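Local coordinates for protein activated BY transcription factor SSRB (PDB 2WNW) that belongs to glycosyl hydrolase family 30 and carries a TIM-barrel domain together with a beta-sandwich domain, at residues R19-S24 with S438-R443; G397-N400 with E404-L407; R418-D423 with E427-L432. All blocks are in the same frame, centred on the assembly; numbering follows the deposited sequence.

Contact 1 of 3, residues R19-S24 with S438-R443; sequences RAVSFS and STLLWR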
ATOM      1  N   ARG A  19     -14.232  -4.985  25.908  1.00 26.68           N
ATOM      2  CA  ARG A  19     -14.437  -6.264  26.565  1.00 29.49           C
ATOM      3  C   ARG A  19     -13.132  -7.045  26.557  1.00 29.05           C
ATOM      4  O   ARG A  19     -12.303  -6.884  25.656  1.00 27.77           O
ATOM      5  CB  ARG A  19     -15.549  -7.060  25.871  1.00 32.65           C
ATOM      6  CG  ARG A  19     -15.180  -7.701  24.550  1.00 35.84           C
ATOM      7  CD  ARG A  19     -16.422  -8.306  23.917  1.00 40.14           C
ATOM      8  NE  ARG A  19     -16.116  -9.188  22.796  1.00 44.39           N
ATOM      9  CZ  ARG A  19     -15.584 -10.399  22.918  1.00 46.63           C
ATOM     10  NH1 ARG A  19     -15.293 -10.882  24.121  1.00 48.51           N
ATOM     11  NH2 ARG A  19     -15.347 -11.134  21.839  1.00 47.17           N
ATOM     12  N   ALA A  20     -12.940  -7.869  27.580  1.00 28.65           N
ATOM     13  CA  ALA A  20     -11.733  -8.669  27.694  1.00 27.74           C
ATOM     14  C   ALA A  20     -11.774  -9.815  26.696  1.00 27.11           C
ATOM     15  O   ALA A  20     -12.822 -10.414  26.466  1.00 27.37           O
ATOM     16  CB  ALA A  20     -11.598  -9.215  29.112  1.00 28.83           C
ATOM     17  N   VAL A  21     -10.628 -10.111  26.096  1.00 26.84           N
ATOM     18  CA  VAL A  21     -10.538 -11.193  25.128  1.00 26.87           C
ATOM     19  C   VAL A  21      -9.227 -11.936  25.330  1.00 26.67           C
ATOM     20  O   VAL A  21      -8.321 -11.447  26.006  1.00 26.45           O
ATOM     21  CB  VAL A  21     -10.580 -10.664  23.672  1.00 26.76           C
ATOM     22  CG1 VAL A  21     -11.886  -9.932  23.418  1.00 27.12           C
ATOM     23  CG2 VAL A  21      -9.397  -9.743  23.418  1.00 26.19           C
ATOM     24  N   SER A  22      -9.128 -13.127  24.751  1.00 27.23           N
ATOM     25  CA  SER A  22      -7.904 -13.899  24.861  1.00 27.63           C
ATOM     26  C   SER A  22      -7.574 -14.559  23.532  1.00 27.10           C
ATOM     27  O   SER A  22      -8.466 -14.924  22.763  1.00 27.53           O
ATOM     28  CB  SER A  22      -8.028 -14.965  25.957  1.00 30.46           C
ATOM     29  OG  SER A  22      -8.938 -15.985  25.589  1.00 33.19           O
ATOM     30  N   PHE A  23      -6.282 -14.686  23.262  1.00 25.41           N
ATOM     31  CA  PHE A  23      -5.805 -15.321  22.044  1.00 25.69           C
ATOM     32  C   PHE A  23      -5.842 -16.825  22.296  1.00 26.91           C
ATOM     33  O   PHE A  23      -5.979 -17.265  23.439  1.00 26.67           O
ATOM     34  CB  PHE A  23      -4.358 -14.913  21.756  1.00 24.85           C
ATOM     35  CG  PHE A  23      -4.199 -13.520  21.212  1.00 26.07           C
ATOM     36  CD1 PHE A  23      -3.946 -13.318  19.856  1.00 25.86           C
ATOM     37  CD2 PHE A  23      -4.253 -12.415  22.054  1.00 25.66           C
ATOM     38  CE1 PHE A  23      -3.744 -12.032  19.346  1.00 26.52           C
ATOM     39  CE2 PHE A  23      -4.053 -11.124  21.556  1.00 26.79           C
ATOM     40  CZ  PHE A  23      -3.797 -10.934  20.199  1.00 26.41           C
ATOM     41  N   SER A  24      -5.718 -17.599  21.225  1.00 27.07           N
ATOM     42  CA  SER A  24      -5.701 -19.053  21.303  1.00 28.64           C
ATOM     43  C   SER A  24      -4.525 -19.511  20.457  1.00 29.61           C
ATOM     44  O   SER A  24      -3.986 -18.728  19.671  1.00 29.44           O
ATOM     45  CB  SER A  24      -6.992 -19.636  20.729  1.00 27.97           C
ATOM     46  OG  SER A  24      -8.120 -19.205  21.466  1.00 31.63           O
ATOM     47  N   SER A 438     -12.449  -1.845  14.990  1.00 16.73           N
ATOM     48  CA  SER A 438     -12.060  -2.446  16.253  1.00 18.04           C
ATOM     49  C   SER A 438     -10.596  -2.164  16.539  1.00 18.56           C
ATOM     50  O   SER A 438      -9.768  -2.111  15.629  1.00 18.66           O
ATOM     51  CB  SER A 438     -12.281  -3.960  16.217  1.00 20.74           C
ATOM     52  OG  SER A 438     -13.644  -4.277  15.991  1.00 23.32           O
ATOM     53  N   THR A 439     -10.287  -1.962  17.812  1.00 16.55           N
ATOM     54  CA  THR A 439      -8.918  -1.735  18.231  1.00 16.52           C
ATOM     55  C   THR A 439      -8.610  -2.843  19.232  1.00 18.22           C
ATOM     56  O   THR A 439      -9.323  -3.012  20.225  1.00 19.28           O
ATOM     57  CB  THR A 439      -8.743  -0.363  18.902  1.00 16.85           C
ATOM     58  OG1 THR A 439      -9.143   0.670  17.989  1.00 16.64           O
ATOM     59  CG2 THR A 439      -7.281  -0.145  19.281  1.00 15.58           C
ATOM     60  N   LEU A 440      -7.572  -3.617  18.937  1.00 18.49           N
ATOM     61  CA  LEU A 440      -7.152  -4.724  19.789  1.00 19.76           C
ATOM     62  C   LEU A 440      -5.871  -4.340  20.516  1.00 19.79           C
ATOM     63  O   LEU A 440      -4.909  -3.887  19.896  1.00 19.33           O
ATOM     64  CB  LEU A 440      -6.906  -5.975  18.936  1.00 18.84           C
ATOM     65  CG  LEU A 440      -6.386  -7.242  19.623  1.00 18.30           C
ATOM     66  CD1 LEU A 440      -7.435  -7.787  20.584  1.00 20.23           C
ATOM     67  CD2 LEU A 440      -6.046  -8.281  18.560  1.00 18.97           C
ATOM     68  N   LEU A 441      -5.865  -4.524  21.832  1.00 20.64           N
ATOM     69  CA  LEU A 441      -4.708  -4.189  22.653  1.00 20.90           C
ATOM     70  C   LEU A 441      -4.214  -5.437  23.374  1.00 20.87           C
ATOM     71  O   LEU A 441      -5.014  -6.186  23.934  1.00 21.80           O
ATOM     72  CB  LEU A 441      -5.097  -3.144  23.701  1.00 23.98           C
ATOM     73  CG  LEU A 441      -5.911  -1.933  23.247  1.00 24.84           C
ATOM     74  CD1 LEU A 441      -6.338  -1.134  24.470  1.00 27.69           C
ATOM     75  CD2 LEU A 441      -5.089  -1.080  22.302  1.00 25.68           C
ATOM     76  N   TRP A 442      -2.903  -5.660  23.363  1.00 21.62           N
ATOM     77  CA  TRP A 442      -2.340  -6.818  24.042  1.00 22.37           C
ATOM     78  C   TRP A 442      -0.840  -6.686  24.253  1.00 24.25           C
ATOM     79  O   TRP A 442      -0.195  -5.793  23.696  1.00 23.09           O
ATOM     80  CB  TRP A 442      -2.662  -8.101  23.262  1.00 21.53           C
ATOM     81  CG  TRP A 442      -1.809  -8.369  22.053  1.00 22.12           C
ATOM     82  CD1 TRP A 442      -0.772  -9.250  21.966  1.00 22.31           C
ATOM     83  CD2 TRP A 442      -1.960  -7.797  20.745  1.00 22.61           C
ATOM     84  NE1 TRP A 442      -0.270  -9.272  20.687  1.00 23.19           N
ATOM     85  CE2 TRP A 442      -0.980  -8.390  19.916  1.00 22.13           C
ATOM     86  CE3 TRP A 442      -2.830  -6.843  20.194  1.00 22.29           C
ATOM     87  CZ2 TRP A 442      -0.845  -8.063  18.560  1.00 21.94           C
ATOM     88  CZ3 TRP A 442      -2.697  -6.518  18.845  1.00 21.69           C
ATOM     89  CH2 TRP A 442      -1.708  -7.129  18.044  1.00 22.70           C
ATOM     90  N   ARG A 443      -0.296  -7.572  25.081  1.00 25.14           N
ATOM     91  CA  ARG A 443       1.129  -7.577  25.383  1.00 27.18           C
ATOM     92  C   ARG A 443       1.684  -8.979  25.181  1.00 28.47           C
ATOM     93  O   ARG A 443       0.974  -9.966  25.365  1.00 28.93           O
ATOM     94  CB  ARG A 443       1.365  -7.137  26.830  1.00 28.05           C
ATOM     95  CG  ARG A 443       1.007  -5.689  27.110  1.00 30.01           C
ATOM     96  CD  ARG A 443       1.043  -5.391  28.603  1.00 31.84           C
ATOM     97  NE  ARG A 443       0.688  -4.005  28.886  1.00 33.19           N
ATOM     98  CZ  ARG A 443       1.475  -2.964  28.640  1.00 34.00           C
ATOM     99  NH1 ARG A 443       2.674  -3.146  28.105  1.00 34.47           N
ATOM    100  NH2 ARG A 443       1.054  -1.738  28.917  1.00 35.70           N
TER

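Contact 2 of 3, residues G397-N400 with E404-L407; sequences GFVN and ERVL. With PO4 (phosphate ion), chain C.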
ATOM      1  N   GLY A 397      -1.051  -1.387  12.695  1.00 17.18           N
ATOM      2  CA  GLY A 397      -0.719  -1.658  14.083  1.00 16.87           C
ATOM      3  C   GLY A 397       0.443  -0.835  14.589  1.00 16.29           C
ATOM      4  O   GLY A 397       1.249  -0.334  13.808  1.00 15.32           O
ATOM      5  N   PHE A 398       0.523  -0.705  15.910  1.00 16.49           N
ATOM      6  CA  PHE A 398       1.574   0.065  16.562  1.00 18.42           C
ATOM      7  C   PHE A 398       2.079  -0.694  17.783  1.00 18.88           C
ATOM      8  O   PHE A 398       1.415  -1.599  18.283  1.00 19.57           O
ATOM      9  CB  PHE A 398       1.029   1.399  17.081  1.00 16.88           C
ATOM     10  CG  PHE A 398       0.292   2.217  16.060  1.00 17.85           C
ATOM     11  CD1 PHE A 398       0.916   3.287  15.433  1.00 17.53           C
ATOM     12  CD2 PHE A 398      -1.047   1.961  15.777  1.00 16.88           C
ATOM     13  CE1 PHE A 398       0.214   4.103  14.542  1.00 19.04           C
ATOM     14  CE2 PHE A 398      -1.758   2.765  14.889  1.00 18.48           C
ATOM     15  CZ  PHE A 398      -1.125   3.842  14.272  1.00 16.89           C
ATOM     16  N   VAL A 399       3.256  -0.308  18.256  1.00 18.70           N
ATOM     17  CA  VAL A 399       3.816  -0.876  19.467  1.00 18.44           C
ATOM     18  C   VAL A 399       4.170   0.340  20.309  1.00 18.38           C
ATOM     19  O   VAL A 399       5.047   1.125  19.937  1.00 18.66           O
ATOM     20  CB  VAL A 399       5.097  -1.698  19.219  1.00 18.41           C
ATOM     21  CG1 VAL A 399       5.627  -2.219  20.554  1.00 19.54           C
ATOM     22  CG2 VAL A 399       4.805  -2.869  18.291  1.00 18.22           C
ATOM     23  N   ASN A 400       3.467   0.521  21.421  1.00 18.81           N
ATOM     24  CA  ASN A 400       3.735   1.655  22.291  1.00 19.48           C
ATOM     25  C   ASN A 400       5.106   1.524  22.936  1.00 20.57           C
ATOM     26  O   ASN A 400       5.691   0.440  22.964  1.00 20.37           O
ATOM     27  CB  ASN A 400       2.657   1.785  23.369  1.00 20.59           C
ATOM     28  CG  ASN A 400       1.371   2.386  22.833  1.00 20.90           C
ATOM     29  OD1 ASN A 400       1.406   3.303  22.012  1.00 21.06           O
ATOM     30  ND2 ASN A 400       0.233   1.885  23.300  1.00 20.30           N
ATOM     31  N   GLU A 404       3.271  -2.351  24.583  1.00 21.99           N
ATOM     32  CA  GLU A 404       1.890  -2.733  24.310  1.00 23.02           C
ATOM     33  C   GLU A 404       1.596  -2.729  22.814  1.00 22.28           C
ATOM     34  O   GLU A 404       1.890  -1.752  22.125  1.00 20.31           O
ATOM     35  CB  GLU A 404       0.920  -1.773  25.005  1.00 24.80           C
ATOM     36  CG  GLU A 404      -0.533  -2.243  24.970  1.00 27.97           C
ATOM     37  CD  GLU A 404      -1.502  -1.209  25.518  1.00 29.60           C
ATOM     38  OE1 GLU A 404      -2.547  -1.606  26.073  1.00 31.47           O
ATOM     39  OE2 GLU A 404      -1.225   0.000  25.383  1.00 32.08           O
ATOM     40  N   ARG A 405       1.023  -3.823  22.317  1.00 21.22           N
ATOM     41  CA  ARG A 405       0.667  -3.921  20.906  1.00 20.78           C
ATOM     42  C   ARG A 405      -0.731  -3.330  20.711  1.00 20.92           C
ATOM     43  O   ARG A 405      -1.621  -3.538  21.534  1.00 20.85           O
ATOM     44  CB  ARG A 405       0.674  -5.384  20.436  1.00 19.61           C
ATOM     45  CG  ARG A 405       2.062  -6.025  20.281  1.00 20.12           C
ATOM     46  CD  ARG A 405       2.566  -6.669  21.576  1.00 19.93           C
ATOM     47  NE  ARG A 405       3.754  -7.486  21.342  1.00 19.25           N
ATOM     48  CZ  ARG A 405       4.986  -7.006  21.216  1.00 19.68           C
ATOM     49  NH1 ARG A 405       5.204  -5.701  21.313  1.00 20.40           N
ATOM     50  NH2 ARG A 405       5.995  -7.830  20.967  1.00 20.58           N
ATOM     51  N   VAL A 406      -0.917  -2.584  19.626  1.00 20.86           N
ATOM     52  CA  VAL A 406      -2.209  -1.965  19.330  1.00 18.77           C
ATOM     53  C   VAL A 406      -2.522  -2.166  17.850  1.00 19.49           C
ATOM     54  O   VAL A 406      -1.725  -1.796  16.994  1.00 20.16           O
ATOM     55  CB  VAL A 406      -2.185  -0.441  19.610  1.00 19.00           C
ATOM     56  CG1 VAL A 406      -3.561   0.149  19.370  1.00 17.67           C
ATOM     57  CG2 VAL A 406      -1.735  -0.170  21.035  1.00 19.30           C
ATOM     58  N   LEU A 407      -3.677  -2.754  17.547  1.00 18.27           N
ATOM     59  CA  LEU A 407      -4.061  -2.980  16.157  1.00 18.01           C
ATOM     60  C   LEU A 407      -5.425  -2.373  15.859  1.00 17.68           C
ATOM     61  O   LEU A 407      -6.401  -2.655  16.551  1.00 18.36           O
ATOM     62  CB  LEU A 407      -4.105  -4.480  15.841  1.00 17.07           C
ATOM     63  CG  LEU A 407      -4.471  -4.806  14.387  1.00 19.49           C
ATOM     64  CD1 LEU A 407      -3.308  -4.426  13.487  1.00 18.54           C
ATOM     65  CD2 LEU A 407      -4.784  -6.293  14.228  1.00 18.83           C
TER
HETATM   66  P   PO4 C1446       4.809 -11.207  20.289  1.00 30.66           P
HETATM   67  O1  PO4 C1446       3.639 -10.325  20.542  1.00 27.83           O
HETATM   68  O2  PO4 C1446       4.601 -12.506  20.978  1.00 29.44           O
HETATM   69  O3  PO4 C1446       4.953 -11.439  18.828  1.00 29.88           O
HETATM   70  O4  PO4 C1446       6.041 -10.559  20.809  1.00 28.79           O

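Contact 3 of 3, residues R418-D423 with E427-L432; sequences RCRVLD and EIALTL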
ATOM      1  N   ARG A 418     -14.946 -11.319   8.447  1.00 23.22           N
ATOM      2  CA  ARG A 418     -14.175 -12.006   9.475  1.00 25.10           C
ATOM      3  C   ARG A 418     -12.688 -11.959   9.188  1.00 25.15           C
ATOM      4  O   ARG A 418     -12.264 -11.849   8.040  1.00 24.08           O
ATOM      5  CB  ARG A 418     -14.582 -13.474   9.562  1.00 27.60           C
ATOM      6  CG  ARG A 418     -15.982 -13.730  10.059  1.00 35.00           C
ATOM      7  CD  ARG A 418     -16.252 -15.216   9.991  1.00 39.83           C
ATOM      8  NE  ARG A 418     -16.151 -15.694   8.615  1.00 45.19           N
ATOM      9  CZ  ARG A 418     -15.527 -16.808   8.247  1.00 46.81           C
ATOM     10  NH1 ARG A 418     -14.935 -17.575   9.154  1.00 48.10           N
ATOM     11  NH2 ARG A 418     -15.495 -17.154   6.965  1.00 46.93           N
ATOM     12  N   CYS A 419     -11.899 -12.060  10.248  1.00 24.27           N
ATOM     13  CA  CYS A 419     -10.456 -12.072  10.112  1.00 24.18           C
ATOM     14  C   CYS A 419      -9.867 -12.705  11.353  1.00 23.68           C
ATOM     15  O   CYS A 419     -10.516 -12.778  12.397  1.00 24.71           O
ATOM     16  CB  CYS A 419      -9.908 -10.652   9.939  1.00 23.46           C
ATOM     17  SG  CYS A 419     -10.064  -9.577  11.378  1.00 28.21           S
ATOM     18  N   ARG A 420      -8.646 -13.198  11.226  1.00 21.85           N
ATOM     19  CA  ARG A 420      -7.967 -13.790  12.355  1.00 22.17           C
ATOM     20  C   ARG A 420      -6.678 -13.020  12.551  1.00 19.84           C
ATOM     21  O   ARG A 420      -5.796 -13.056  11.692  1.00 20.70           O
ATOM     22  CB  ARG A 420      -7.648 -15.263  12.094  1.00 22.12           C
ATOM     23  CG  ARG A 420      -8.838 -16.201  12.178  1.00 26.82           C
ATOM     24  CD  ARG A 420      -8.357 -17.647  12.157  1.00 29.46           C
ATOM     25  NE  ARG A 420      -7.845 -18.030  10.850  1.00 29.34           N
ATOM     26  CZ  ARG A 420      -6.839 -18.875  10.650  1.00 28.53           C
ATOM     27  NH1 ARG A 420      -6.211 -19.432  11.677  1.00 29.06           N
ATOM     28  NH2 ARG A 420      -6.468 -19.175   9.414  1.00 28.34           N
ATOM     29  N   VAL A 421      -6.577 -12.294  13.658  1.00 19.48           N
ATOM     30  CA  VAL A 421      -5.356 -11.554  13.941  1.00 20.01           C
ATOM     31  C   VAL A 421      -4.355 -12.617  14.368  1.00 21.44           C
ATOM     32  O   VAL A 421      -4.554 -13.299  15.376  1.00 20.01           O
ATOM     33  CB  VAL A 421      -5.556 -10.538  15.076  1.00 21.57           C
ATOM     34  CG1 VAL A 421      -4.238  -9.833  15.382  1.00 20.04           C
ATOM     35  CG2 VAL A 421      -6.621  -9.523  14.671  1.00 22.60           C
ATOM     36  N   LEU A 422      -3.287 -12.753  13.592  1.00 21.08           N
ATOM     37  CA  LEU A 422      -2.273 -13.761  13.853  1.00 22.21           C
ATOM     38  C   LEU A 422      -0.954 -13.138  14.293  1.00 21.76           C
ATOM     39  O   LEU A 422      -0.324 -12.399  13.542  1.00 21.73           O
ATOM     40  CB  LEU A 422      -2.088 -14.610  12.585  1.00 22.30           C
ATOM     41  CG  LEU A 422      -1.267 -15.906  12.559  1.00 26.04           C
ATOM     42  CD1 LEU A 422       0.206 -15.591  12.490  1.00 26.73           C
ATOM     43  CD2 LEU A 422      -1.600 -16.756  13.775  1.00 25.33           C
ATOM     44  N   ASP A 423      -0.557 -13.439  15.527  1.00 20.70           N
ATOM     45  CA  ASP A 423       0.685 -12.937  16.106  1.00 20.45           C
ATOM     46  C   ASP A 423       1.543 -14.134  16.500  1.00 22.19           C
ATOM     47  O   ASP A 423       1.398 -14.679  17.599  1.00 21.63           O
ATOM     48  CB  ASP A 423       0.382 -12.089  17.342  1.00 19.69           C
ATOM     49  CG  ASP A 423       1.637 -11.588  18.035  1.00 20.21           C
ATOM     50  OD1 ASP A 423       1.508 -10.996  19.126  1.00 20.66           O
ATOM     51  OD2 ASP A 423       2.749 -11.778  17.497  1.00 20.63           O
ATOM     52  N   GLU A 427      -3.490 -16.564  17.916  1.00 24.03           N
ATOM     53  CA  GLU A 427      -4.470 -15.886  17.074  1.00 23.33           C
ATOM     54  C   GLU A 427      -5.759 -15.585  17.830  1.00 23.50           C
ATOM     55  O   GLU A 427      -6.036 -16.166  18.881  1.00 22.81           O
ATOM     56  CB  GLU A 427      -4.825 -16.747  15.859  1.00 24.57           C
ATOM     57  CG  GLU A 427      -5.797 -17.884  16.181  1.00 26.46           C
ATOM     58  CD  GLU A 427      -6.231 -18.666  14.955  1.00 27.43           C
ATOM     59  OE1 GLU A 427      -5.371 -19.304  14.317  1.00 26.32           O
ATOM     60  OE2 GLU A 427      -7.438 -18.642  14.633  1.00 30.51           O
ATOM     61  N   ILE A 428      -6.537 -14.661  17.284  1.00 22.52           N
ATOM     62  CA  ILE A 428      -7.827 -14.307  17.846  1.00 22.60           C
ATOM     63  C   ILE A 428      -8.731 -13.965  16.669  1.00 22.63           C
ATOM     64  O   ILE A 428      -8.397 -13.117  15.840  1.00 22.76           O
ATOM     65  CB  ILE A 428      -7.743 -13.112  18.831  1.00 23.22           C
ATOM     66  CG1 ILE A 428      -9.139 -12.815  19.388  1.00 22.52           C
ATOM     67  CG2 ILE A 428      -7.159 -11.886  18.141  1.00 24.91           C
ATOM     68  CD1 ILE A 428      -9.164 -11.800  20.515  1.00 20.97           C
ATOM     69  N   ALA A 429      -9.862 -14.655  16.587  1.00 23.65           N
ATOM     70  CA  ALA A 429     -10.817 -14.454  15.509  1.00 25.08           C
ATOM     71  C   ALA A 429     -11.730 -13.276  15.791  1.00 25.94           C
ATOM     72  O   ALA A 429     -12.313 -13.177  16.870  1.00 26.41           O
ATOM     73  CB  ALA A 429     -11.651 -15.717  15.310  1.00 25.25           C
ATOM     74  N   LEU A 430     -11.855 -12.389  14.811  1.00 24.51           N
ATOM     75  CA  LEU A 430     -12.708 -11.219  14.953  1.00 24.98           C
ATOM     76  C   LEU A 430     -13.749 -11.157  13.845  1.00 24.19           C
ATOM     77  O   LEU A 430     -13.509 -11.601  12.721  1.00 22.82           O
ATOM     78  CB  LEU A 430     -11.871  -9.936  14.918  1.00 26.50           C
ATOM     79  CG  LEU A 430     -10.760  -9.751  15.955  1.00 27.78           C
ATOM     80  CD1 LEU A 430     -10.102  -8.398  15.738  1.00 27.95           C
ATOM     81  CD2 LEU A 430     -11.332  -9.842  17.360  1.00 28.42           C
ATOM     82  N   THR A 431     -14.912 -10.615  14.179  1.00 23.81           N
ATOM     83  CA  THR A 431     -15.990 -10.451  13.214  1.00 25.32           C
ATOM     84  C   THR A 431     -16.412  -8.990  13.287  1.00 24.87           C
ATOM     85  O   THR A 431     -16.780  -8.495  14.352  1.00 25.49           O
ATOM     86  CB  THR A 431     -17.204 -11.345  13.546  1.00 26.79           C
ATOM     87  OG1 THR A 431     -16.840 -12.722  13.405  1.00 28.66           O
ATOM     88  CG2 THR A 431     -18.360 -11.042  12.608  1.00 29.11           C
ATOM     89  N   LEU A 432     -16.338  -8.293  12.161  1.00 22.97           N
ATOM     90  CA  LEU A 432     -16.716  -6.890  12.140  1.00 21.02           C
ATOM     91  C   LEU A 432     -17.935  -6.640  11.267  1.00 20.51           C
ATOM     92  O   LEU A 432     -18.036  -7.148  10.148  1.00 20.63           O
ATOM     93  CB  LEU A 432     -15.552  -6.018  11.648  1.00 21.90           C
ATOM     94  CG  LEU A 432     -14.329  -5.883  12.559  1.00 23.33           C
ATOM     95  CD1 LEU A 432     -13.480  -7.140  12.450  1.00 26.30           C
ATOM     96  CD2 LEU A 432     -13.503  -4.663  12.152  1.00 23.52           C
TER

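Contact 1 of 3, residues R19-S24 with S438-R443
Phe23 pushes the CE2-CZ side of its ring into a hollow made by Trp442 and Leu440. The ring edge points at one face of the indole, a T-shaped (edge-to-face) pair that is well short of perpendicular. The planes stand at 52°, and the centroids of the Phe23 ring and the five-membered ring of Trp442 are 4.6 Å apart. CE2 of Phe23 sits 3.6 Å from CG of Trp442. CZ reaches further in over the indole, 3.7 Å from CD2 of Trp442. The same CZ also meets CD2 of Leu440 at 3.8 Å, so one corner of the phenyl ring fits into the angle between an aromatic face and a methyl. CG of Trp442 lies between its own backbone N and carbonyl carbon (chi1 79°), which turns the indole face to Phe23. The other methyl of Leu440, CD1, is a second bump. It rests against CG2 of Val21 at 4.0 Å, a looser fit. NE1 of Trp442 is hydrogen-bonded to Asp423, which fixes the indole from its polar side. Ile428 touches Val21, Phe23 and Leu440, and the side chains of Phe23 and Trp442 also touch Met1.

The two backbones are not paired here. CA of Val21 and CA of Leu440 are 9.0 Å apart, too far for neighbouring strands. Strand 2-9 pairs with both of these strands, which meet through apolar side chains alone. This is hydrophobic core packing inside a mixed beta sheet, in the beta-sandwich part of a family 30 glycosyl hydrolase.

Contact 2 of 3, residues G397-N400 with E404-L407
Arg405 lies beside Val399 across the hairpin and turns its guanidinium edge to a phosphate ion. Two N-H groups grip the ion. NE of Arg405 reaches phosphate O1 at 3.0 Å, and NH2 of Arg405 reaches phosphate O4 at 2.7 Å. Both bonds are nearly straight, and the phosphorus lies in the plane of the guanidinium. A bend at chi2 (88°) swings the arginine chain aside. NH1 lies 3.6 Å from CG1 of Val399 and also makes a weak hydrogen bond to O of Gly403. The ion probably comes from the crystallisation liquor.

The backbones form an antiparallel ladder. Phe398 and Val406 are a hydrogen-bonded pair: N of Phe398 gives to O of Val406 at 2.7 Å, and N of Val406 returns a bond to O of Phe398 at 2.9 Å. Gly397 with Leu407 and Val399 with Arg405 are non-hydrogen-bonded pairs. CD1 of Leu407 folds back over CA of Gly397 at 3.8 Å.

At the turn, N of Asn400 bonds to O of Glu404. Their side chains run alongside each other, and ND2 of Asn400 meets OE2 of Glu404 at 3.2 Å. The bond is bent, 139° at the hydrogen. ND2 comes to the anti side, somewhat out of the carboxylate plane, and the two planes are 50° apart. The buried amide has further partners: OD1 takes the backbone N of Arg378, and ND2 also gives to O of Tyr376. Phe398 packs its ring against Phe321, a residue of helix 305-322. This is an antiparallel beta hairpin with a short connection, in the beta-sandwich domain and set against the barrel domain.

Contact 3 of 3, residues R418-D423 with E427-L432
Arg420 meets Glu427 at the edge of its guanidinium, not over a face. The carboxylate carbon of Glu427 lies in the guanidinium plane, but the two flat groups are turned 44° apart. NH1 of Arg420 is 2.8 Å from OE1 of Glu427. This is a salt bridge whose hydrogen bond is weak, bent to 128° at the hydrogen. The position of OE2 is doubtful. A chi1 of 78° tucks CG of Glu427 in over the backbone, and the extended chain then reaches over to the arginine. Both groups have further partners: NH2 of Arg420 forms a salt bridge with Asp29 and a hydrogen bond to O of Ser31, and OE1 of Glu427 accepts the backbone N of Gln27.

The other face of the sheet is apolar. CB of Val421 touches CG2 of Ile428 at 3.7 Å, and CG2 of Val421 crosses to CD1 of Leu430 at 3.8 Å. SG of Cys419 rests on CB of Leu430 at 4.0 Å. Two hydrogen-bonded pairs lock the register. Cys419 and Leu430 exchange both bonds, and N of Leu430 reaches O of Cys419 at 2.8 Å in an almost straight line. Val421 and Ile428 form the second pair, with N of Ile428 3.1 Å from O of Val421.

At the exposed margin, CG of Arg418 lies by OG1 of Thr431, 3.6 Å away, and the guanidinium of Arg418 forms a salt bridge with Glu32. The strands thus make an antiparallel hairpin. Val421 and Ile428 on its apolar face pack on Leu440 of strand 437-442. On the face that also carries Leu422 and Ala429, the buried Arg420 is flanked by two acids, which would probably favour its charged form.

Overall arrangement
All three contacts belong to one mixed sheet, in the beta-sandwich region beside the TIM barrel. Contact 1 joins strand 17-25 to strand 437-442 and closes a loop of the chain around the other two. Contacts 2 and 3 follow one another inside it as hairpins. The centres of contacts 1 and 2 lie about 11 Å apart, those of 1 and 3 about 10 Å, and those of 2 and 3 about 15 Å. Strand 437-442 pairs with strand 405-411, and strand 17-25 with strand 426-432. Leu407 of contact 2 also packs on Val421 of contact 3. The domain is therefore built from both ends of the chain, with the barrel inserted between them.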